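Local structure of Lmo2125 protein (Listeria monocytogenes serovar 1/2a, 5TU0) at residues K105-V117 against Y267-S279. The protein binds maltose as a solute-binding lipoprotein and probably delivers it to a membrane sugar transporter. The protein carries 2 engineered substitutions. Numbering follows the deposited sequence. Where two conformers were deposited one is given.
Sequences KIYGAPAIIETLV and YSPFAGGKGWVVS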
ATOM      1  N   LYS A 105      15.402   3.545  14.602  1.00 32.91           N
ATOM      2  CA  LYS A 105      14.834   4.825  15.085  1.00 32.10           C
ATOM      3  C   LYS A 105      13.389   4.956  14.592  1.00 29.82           C
ATOM      4  O   LYS A 105      13.098   4.619  13.449  1.00 28.48           O
ATOM      5  CB  LYS A 105      15.679   6.004  14.606  1.00 33.44           C
ATOM      6  CG  LYS A 105      17.092   6.019  15.166  1.00 37.62           C
ATOM      7  CD  LYS A 105      17.839   7.266  14.738  1.00 40.28           C
ATOM      8  CE  LYS A 105      19.284   7.267  15.211  1.00 44.86           C
ATOM      9  NZ  LYS A 105      20.094   6.211  14.522  1.00 47.71           N
ATOM     10  N   ILE A 106      12.498   5.440  15.462  1.00 27.90           N
ATOM     11  CA  ILE A 106      11.070   5.547  15.157  1.00 27.01           C
ATOM     12  C   ILE A 106      10.736   6.970  14.721  1.00 25.55           C
ATOM     13  O   ILE A 106      11.004   7.929  15.466  1.00 25.28           O
ATOM     14  CB  ILE A 106      10.247   5.152  16.393  1.00 29.16           C
ATOM     15  CG1 ILE A 106      10.497   3.670  16.737  1.00 31.51           C
ATOM     16  CG2 ILE A 106       8.753   5.407  16.170  1.00 28.91           C
ATOM     17  CD1 ILE A 106      10.051   3.278  18.138  1.00 32.74           C
ATOM     18  N   TYR A 107      10.167   7.102  13.523  1.00 24.59           N
ATOM     19  CA  TYR A 107       9.821   8.419  12.956  1.00 24.51           C
ATOM     20  C   TYR A 107       8.320   8.710  12.702  1.00 23.94           C
ATOM     21  O   TYR A 107       7.969   9.696  12.049  1.00 23.52           O
ATOM     22  CB  TYR A 107      10.631   8.662  11.693  1.00 24.38           C
ATOM     23  CG  TYR A 107      12.110   8.791  11.928  1.00 24.69           C
ATOM     24  CD1 TYR A 107      12.637   9.920  12.566  1.00 25.55           C
ATOM     25  CD2 TYR A 107      13.008   7.820  11.469  1.00 24.70           C
ATOM     26  CE1 TYR A 107      13.998  10.063  12.771  1.00 27.08           C
ATOM     27  CE2 TYR A 107      14.365   7.959  11.675  1.00 26.47           C
ATOM     28  CZ  TYR A 107      14.856   9.085  12.318  1.00 27.34           C
ATOM     29  OH  TYR A 107      16.199   9.242  12.528  1.00 28.89           O
ATOM     30  N   GLY A 108       7.447   7.886  13.254  1.00 23.94           N
ATOM     31  CA  GLY A 108       6.028   8.102  13.137  1.00 23.89           C
ATOM     32  C   GLY A 108       5.241   7.134  13.957  1.00 23.09           C
ATOM     33  O   GLY A 108       5.804   6.194  14.526  1.00 23.22           O
ATOM     34  N   ALA A 109       3.932   7.371  14.018  1.00 22.50           N
ATOM     35  CA  ALA A 109       3.005   6.520  14.744  1.00 23.27           C
ATOM     36  C   ALA A 109       2.005   5.969  13.732  1.00 23.42           C
ATOM     37  O   ALA A 109       1.274   6.739  13.112  1.00 23.91           O
ATOM     38  CB  ALA A 109       2.294   7.326  15.822  1.00 22.79           C
ATOM     39  N   PRO A 110       1.953   4.632  13.557  1.00 24.03           N
ATOM     40  CA  PRO A 110       1.021   4.052  12.578  1.00 24.64           C
ATOM     41  C   PRO A 110      -0.430   4.401  12.846  1.00 25.26           C
ATOM     42  O   PRO A 110      -0.870   4.344  14.007  1.00 25.86           O
ATOM     43  CB  PRO A 110       1.223   2.545  12.737  1.00 25.47           C
ATOM     44  CG  PRO A 110       2.539   2.395  13.362  1.00 25.37           C
ATOM     45  CD  PRO A 110       2.821   3.614  14.162  1.00 25.14           C
ATOM     46  N   ALA A 111      -1.159   4.720  11.771  1.00 24.18           N
ATOM     47  CA  ALA A 111      -2.534   5.149  11.867  1.00 24.96           C
ATOM     48  C   ALA A 111      -3.528   4.420  10.947  1.00 25.17           C
ATOM     49  O   ALA A 111      -4.671   4.169  11.357  1.00 25.97           O
ATOM     50  CB  ALA A 111      -2.586   6.632  11.578  1.00 25.03           C
ATOM     51  N   ILE A 112      -3.100   4.098   9.719  1.00 24.27           N
ATOM     52  CA  ILE A 112      -3.952   3.483   8.722  1.00 24.62           C
ATOM     53  C   ILE A 112      -3.186   2.382   8.023  1.00 25.38           C
ATOM     54  O   ILE A 112      -2.011   2.549   7.732  1.00 24.84           O
ATOM     55  CB  ILE A 112      -4.380   4.519   7.660  1.00 25.27           C
ATOM     56  CG1 ILE A 112      -5.282   5.597   8.291  1.00 25.10           C
ATOM     57  CG2 ILE A 112      -5.102   3.858   6.482  1.00 25.78           C
ATOM     58  CD1 ILE A 112      -5.648   6.727   7.353  1.00 25.98           C
ATOM     59  N   ILE A 113      -3.848   1.259   7.770  1.00 25.87           N
ATOM     60  CA  ILE A 113      -3.225   0.171   7.020  1.00 27.54           C
ATOM     61  C   ILE A 113      -4.020  -0.050   5.758  1.00 27.80           C
ATOM     62  O   ILE A 113      -5.203   0.213   5.716  1.00 27.64           O
ATOM     63  CB  ILE A 113      -3.136  -1.169   7.798  1.00 28.35           C
ATOM     64  CG1 ILE A 113      -4.530  -1.673   8.238  1.00 30.15           C
ATOM     65  CG2 ILE A 113      -2.203  -1.006   8.991  1.00 28.19           C
ATOM     66  CD1 ILE A 113      -4.601  -3.166   8.511  1.00 30.85           C
ATOM     67  N   GLU A 114      -3.341  -0.505   4.721  1.00 28.66           N
ATOM     68  CA  GLU A 114      -4.006  -0.864   3.487  1.00 31.39           C
ATOM     69  C   GLU A 114      -3.142  -1.796   2.669  1.00 30.07           C
ATOM     70  O   GLU A 114      -1.934  -1.830   2.834  1.00 26.80           O
ATOM     71  CB  GLU A 114      -4.412   0.362   2.666  1.00 35.90           C
ATOM     72  CG  GLU A 114      -3.299   1.295   2.259  1.00 38.88           C
ATOM     73  CD  GLU A 114      -3.746   2.311   1.212  1.00 45.04           C
ATOM     74  OE1 GLU A 114      -4.983   2.477   0.990  1.00 50.74           O
ATOM     75  OE2 GLU A 114      -2.853   2.930   0.593  1.00 51.03           O
ATOM     76  N   THR A 115      -3.785  -2.584   1.825  1.00 26.28           N
ATOM     77  CA  THR A 115      -3.071  -3.469   0.947  1.00 26.23           C
ATOM     78  C   THR A 115      -4.039  -3.853  -0.155  1.00 25.82           C
ATOM     79  O   THR A 115      -5.230  -3.504  -0.103  1.00 25.52           O
ATOM     80  CB  THR A 115      -2.533  -4.728   1.675  1.00 26.63           C
ATOM     81  OG1 THR A 115      -1.683  -5.471   0.792  1.00 28.46           O
ATOM     82  CG2 THR A 115      -3.655  -5.638   2.147  1.00 27.79           C
ATOM     83  N   LEU A 116      -3.518  -4.546  -1.146  1.00 25.35           N
ATOM     84  CA  LEU A 116      -4.311  -5.013  -2.262  1.00 25.19           C
ATOM     85  C   LEU A 116      -5.301  -6.093  -1.839  1.00 25.22           C
ATOM     86  O   LEU A 116      -5.038  -6.888  -0.942  1.00 24.20           O
ATOM     87  CB  LEU A 116      -3.412  -5.537  -3.379  1.00 25.42           C
ATOM     88  CG  LEU A 116      -2.520  -4.535  -4.096  1.00 26.49           C
ATOM     89  CD1 LEU A 116      -1.760  -5.248  -5.207  1.00 26.81           C
ATOM     90  CD2 LEU A 116      -3.319  -3.382  -4.674  1.00 27.38           C
ATOM     91  N   VAL A 117      -6.432  -6.120  -2.535  1.00 25.41           N
ATOM     92  CA  VAL A 117      -7.509  -7.048  -2.256  1.00 25.85           C
ATOM     93  C   VAL A 117      -8.093  -7.527  -3.583  1.00 25.06           C
ATOM     94  O   VAL A 117      -7.680  -7.066  -4.655  1.00 25.47           O
ATOM     95  CB  VAL A 117      -8.623  -6.379  -1.392  1.00 26.47           C
ATOM     96  CG1 VAL A 117      -8.074  -5.946  -0.032  1.00 27.68           C
ATOM     97  CG2 VAL A 117      -9.242  -5.175  -2.094  1.00 27.52           C
ATOM     98  N   TYR A 267      -0.916 -14.823  -1.408  1.00 25.90           N
ATOM     99  CA  TYR A 267      -0.357 -13.708  -2.158  1.00 24.92           C
ATOM    100  C   TYR A 267       0.178 -12.778  -1.052  1.00 24.24           C
ATOM    101  O   TYR A 267      -0.519 -12.550  -0.056  1.00 24.17           O
ATOM    102  CB  TYR A 267      -1.466 -13.043  -2.952  1.00 24.62           C
ATOM    103  CG  TYR A 267      -1.048 -12.239  -4.146  1.00 23.46           C
ATOM    104  CD1 TYR A 267      -0.656 -10.902  -4.022  1.00 22.81           C
ATOM    105  CD2 TYR A 267      -1.102 -12.787  -5.418  1.00 23.66           C
ATOM    106  CE1 TYR A 267      -0.310 -10.157  -5.139  1.00 22.20           C
ATOM    107  CE2 TYR A 267      -0.771 -12.042  -6.531  1.00 23.22           C
ATOM    108  CZ  TYR A 267      -0.381 -10.735  -6.391  1.00 22.72           C
ATOM    109  OH  TYR A 267      -0.033 -10.016  -7.519  1.00 23.11           O
ATOM    110  N   SER A 268       1.380 -12.245  -1.248  0.60 23.44           N
ATOM    111  CA  SER A 268       2.055 -11.447  -0.219  0.60 23.16           C
ATOM    112  C   SER A 268       2.374 -10.036  -0.690  0.60 22.81           C
ATOM    113  O   SER A 268       3.535  -9.694  -0.914  0.60 22.66           O
ATOM    114  CB  SER A 268       3.316 -12.181   0.207  0.60 22.91           C
ATOM    115  OG  SER A 268       2.994 -13.483   0.660  0.60 23.17           O
ATOM    116  N   PRO A 269       1.337  -9.192  -0.819  1.00 22.46           N
ATOM    117  CA  PRO A 269       1.526  -7.850  -1.346  1.00 22.27           C
ATOM    118  C   PRO A 269       2.229  -6.915  -0.370  1.00 21.94           C
ATOM    119  O   PRO A 269       2.461  -7.310   0.757  1.00 23.06           O
ATOM    120  CB  PRO A 269       0.101  -7.379  -1.572  1.00 22.96           C
ATOM    121  CG  PRO A 269      -0.667  -8.036  -0.477  1.00 23.36           C
ATOM    122  CD  PRO A 269      -0.038  -9.388  -0.325  1.00 23.38           C
ATOM    123  N   PHE A 270       2.589  -5.716  -0.821  1.00 21.78           N
ATOM    124  CA  PHE A 270       3.181  -4.719   0.079  1.00 22.23           C
ATOM    125  C   PHE A 270       2.143  -4.283   1.125  1.00 22.85           C
ATOM    126  O   PHE A 270       0.969  -4.101   0.804  1.00 23.63           O
ATOM    127  CB  PHE A 270       3.672  -3.476  -0.671  1.00 22.05           C
ATOM    128  CG  PHE A 270       4.887  -3.712  -1.528  1.00 22.12           C
ATOM    129  CD1 PHE A 270       6.070  -4.165  -0.970  1.00 22.05           C
ATOM    130  CD2 PHE A 270       4.850  -3.462  -2.894  1.00 22.31           C
ATOM    131  CE1 PHE A 270       7.192  -4.382  -1.754  1.00 22.28           C
ATOM    132  CE2 PHE A 270       5.974  -3.680  -3.684  1.00 22.56           C
ATOM    133  CZ  PHE A 270       7.144  -4.131  -3.110  1.00 21.96           C
ATOM    134  N   ALA A 271       2.594  -4.134   2.367  1.00 23.47           N
ATOM    135  CA  ALA A 271       1.753  -3.655   3.469  1.00 24.46           C
ATOM    136  C   ALA A 271       1.877  -2.130   3.473  1.00 25.89           C
ATOM    137  O   ALA A 271       2.890  -1.599   3.933  1.00 28.41           O
ATOM    138  CB  ALA A 271       2.242  -4.227   4.792  1.00 25.55           C
ATOM    139  N   GLY A 272       0.861  -1.434   2.975  1.00 25.52           N
ATOM    140  CA  GLY A 272       0.884   0.019   2.882  1.00 24.66           C
ATOM    141  C   GLY A 272       0.108   0.659   4.014  1.00 24.98           C
ATOM    142  O   GLY A 272      -0.361  -0.018   4.953  1.00 24.17           O
ATOM    143  N   GLY A 273      -0.014   1.969   3.931  1.00 24.91           N
ATOM    144  CA  GLY A 273      -0.740   2.717   4.953  1.00 24.78           C
ATOM    145  C   GLY A 273      -0.103   4.053   5.240  1.00 24.74           C
ATOM    146  O   GLY A 273       0.758   4.511   4.494  1.00 23.98           O
ATOM    147  N   LYS A 274      -0.529   4.658   6.347  1.00 24.43           N
ATOM    148  CA  LYS A 274      -0.091   5.982   6.729  1.00 24.91           C
ATOM    149  C   LYS A 274       0.149   6.081   8.238  1.00 24.15           C
ATOM    150  O   LYS A 274      -0.487   5.382   9.050  1.00 22.86           O
ATOM    151  CB  LYS A 274      -1.158   7.014   6.341  1.00 26.24           C
ATOM    152  CG  LYS A 274      -1.528   7.077   4.863  1.00 27.58           C
ATOM    153  CD  LYS A 274      -2.495   8.239   4.628  1.00 29.77           C
ATOM    154  CE  LYS A 274      -3.072   8.314   3.214  1.00 31.48           C
ATOM    155  NZ  LYS A 274      -4.169   7.336   3.063  1.00 34.13           N
ATOM    156  N   GLY A 275       1.064   6.967   8.593  1.00 23.73           N
ATOM    157  CA  GLY A 275       1.385   7.247   9.978  1.00 23.64           C
ATOM    158  C   GLY A 275       1.356   8.752  10.222  1.00 23.51           C
ATOM    159  O   GLY A 275       1.389   9.564   9.281  1.00 22.37           O
ATOM    160  N   TRP A 276       1.266   9.122  11.491  1.00 23.05           N
ATOM    161  CA  TRP A 276       1.360  10.498  11.895  1.00 23.55           C
ATOM    162  C   TRP A 276       2.844  10.767  12.179  1.00 23.99           C
ATOM    163  O   TRP A 276       3.537   9.928  12.772  1.00 24.11           O
ATOM    164  CB  TRP A 276       0.516  10.756  13.147  1.00 24.29           C
ATOM    165  CG  TRP A 276      -0.925  10.886  12.874  1.00 25.22           C
ATOM    166  CD1 TRP A 276      -1.867   9.909  12.906  1.00 25.93           C
ATOM    167  CD2 TRP A 276      -1.608  12.097  12.533  1.00 26.66           C
ATOM    168  NE1 TRP A 276      -3.114  10.445  12.621  1.00 27.23           N
ATOM    169  CE2 TRP A 276      -2.971  11.782  12.367  1.00 27.04           C
ATOM    170  CE3 TRP A 276      -1.191  13.413  12.344  1.00 27.11           C
ATOM    171  CZ2 TRP A 276      -3.928  12.747  12.040  1.00 27.69           C
ATOM    172  CZ3 TRP A 276      -2.140  14.377  12.012  1.00 28.12           C
ATOM    173  CH2 TRP A 276      -3.491  14.031  11.862  1.00 27.38           C
ATOM    174  N   VAL A 277       3.331  11.924  11.737  1.00 24.03           N
ATOM    175  CA  VAL A 277       4.725  12.295  11.914  1.00 23.58           C
ATOM    176  C   VAL A 277       4.835  13.684  12.509  1.00 24.11           C
ATOM    177  O   VAL A 277       3.884  14.466  12.425  1.00 24.34           O
ATOM    178  CB  VAL A 277       5.499  12.216  10.587  1.00 23.27           C
ATOM    179  CG1 VAL A 277       5.380  10.808  10.006  1.00 23.02           C
ATOM    180  CG2 VAL A 277       5.012  13.243   9.562  1.00 23.38           C
ATOM    181  N   VAL A 278       5.988  13.970  13.121  1.00 24.41           N
ATOM    182  CA  VAL A 278       6.265  15.263  13.776  1.00 25.32           C
ATOM    183  C   VAL A 278       7.412  15.957  13.068  1.00 25.11           C
ATOM    184  O   VAL A 278       8.460  15.357  12.833  1.00 25.71           O
ATOM    185  CB  VAL A 278       6.653  15.070  15.252  1.00 25.70           C
ATOM    186  CG1 VAL A 278       7.012  16.402  15.910  1.00 26.88           C
ATOM    187  CG2 VAL A 278       5.538  14.370  16.002  1.00 25.99           C
ATOM    188  N   SER A 279       7.211  17.221  12.715  1.00 25.20           N
ATOM    189  CA  SER A 279       8.260  18.019  12.098  1.00 25.26           C
ATOM    190  C   SER A 279       9.473  18.116  13.030  1.00 26.17           C
ATOM    191  O   SER A 279       9.322  18.404  14.215  1.00 25.16           O
ATOM    192  CB  SER A 279       7.733  19.425  11.818  1.00 25.92           C
ATOM    193  OG  SER A 279       8.765  20.297  11.413  1.00 26.52           O
TER
HETATM  194  O   HOH W   1       8.026  12.024  13.266  1.00 23.72           O
HETATM  195  O   HOH W   2      -0.387  -3.657  -1.530  1.00 25.15           O
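Ala-109 and Trp-276 exchange two backbone hydrogen bonds and open the antiparallel pairing of strands 109-114 and 272-278. Two further pairs, Ile-112 with Lys-274 and Glu-114 with Gly-272, continue it with the same reciprocal bonding. At Glu-114 the two bonds differ: its O receives Gly-272 N nearly end-on (2.8 Å), whereas its N lies well above the carbonyl plane of Gly-272. Lys-274 O also takes Ala-111 N (2.9 Å) besides Ile-112 N (3.0 Å); Ala-111 and Ile-112 both face Lys-274, a classic beta bulge.

Next along the chain, Thr-115 adds a side-chain bond. Its OG1 stands anti to the backbone N (chi1 -172°) and donates to Phe-270 O (3.0 Å) from above the carbonyl plane. The same oxygen presses on Pro-269 CG. A water donates to Phe-270 O and accepts from Leu-116 N. At the other end a second water links Tyr-107 O to Val-278 N.

Apolar contact is modest. Ala-111 CB meets the indole of Trp-276 obliquely at CD1 (3.6 Å), and Leu-116 CB lies 4.4 Å from Pro-269 CB. Other carbons touch backbone polar atoms. Val-277 CG1 rests against Tyr-107 O. Glu-114 CG lies over Gly-273 N (3.7 Å), and Gly-273 CA makes a close CA-H...O contact with Ile-112 O.

Lys-274 and Glu-114 share one face of the sheet, but their charged ends do not touch. Lys-274 NZ bonds to Tyr-19 OH, while Glu-114 meets the bound glucose units. Helix 285-295 packs on Trp-276. The pairing is a buried part of the mixed sheet of a periplasmic-binding-protein fold, and it carries Glu-114 into the maltose pocket.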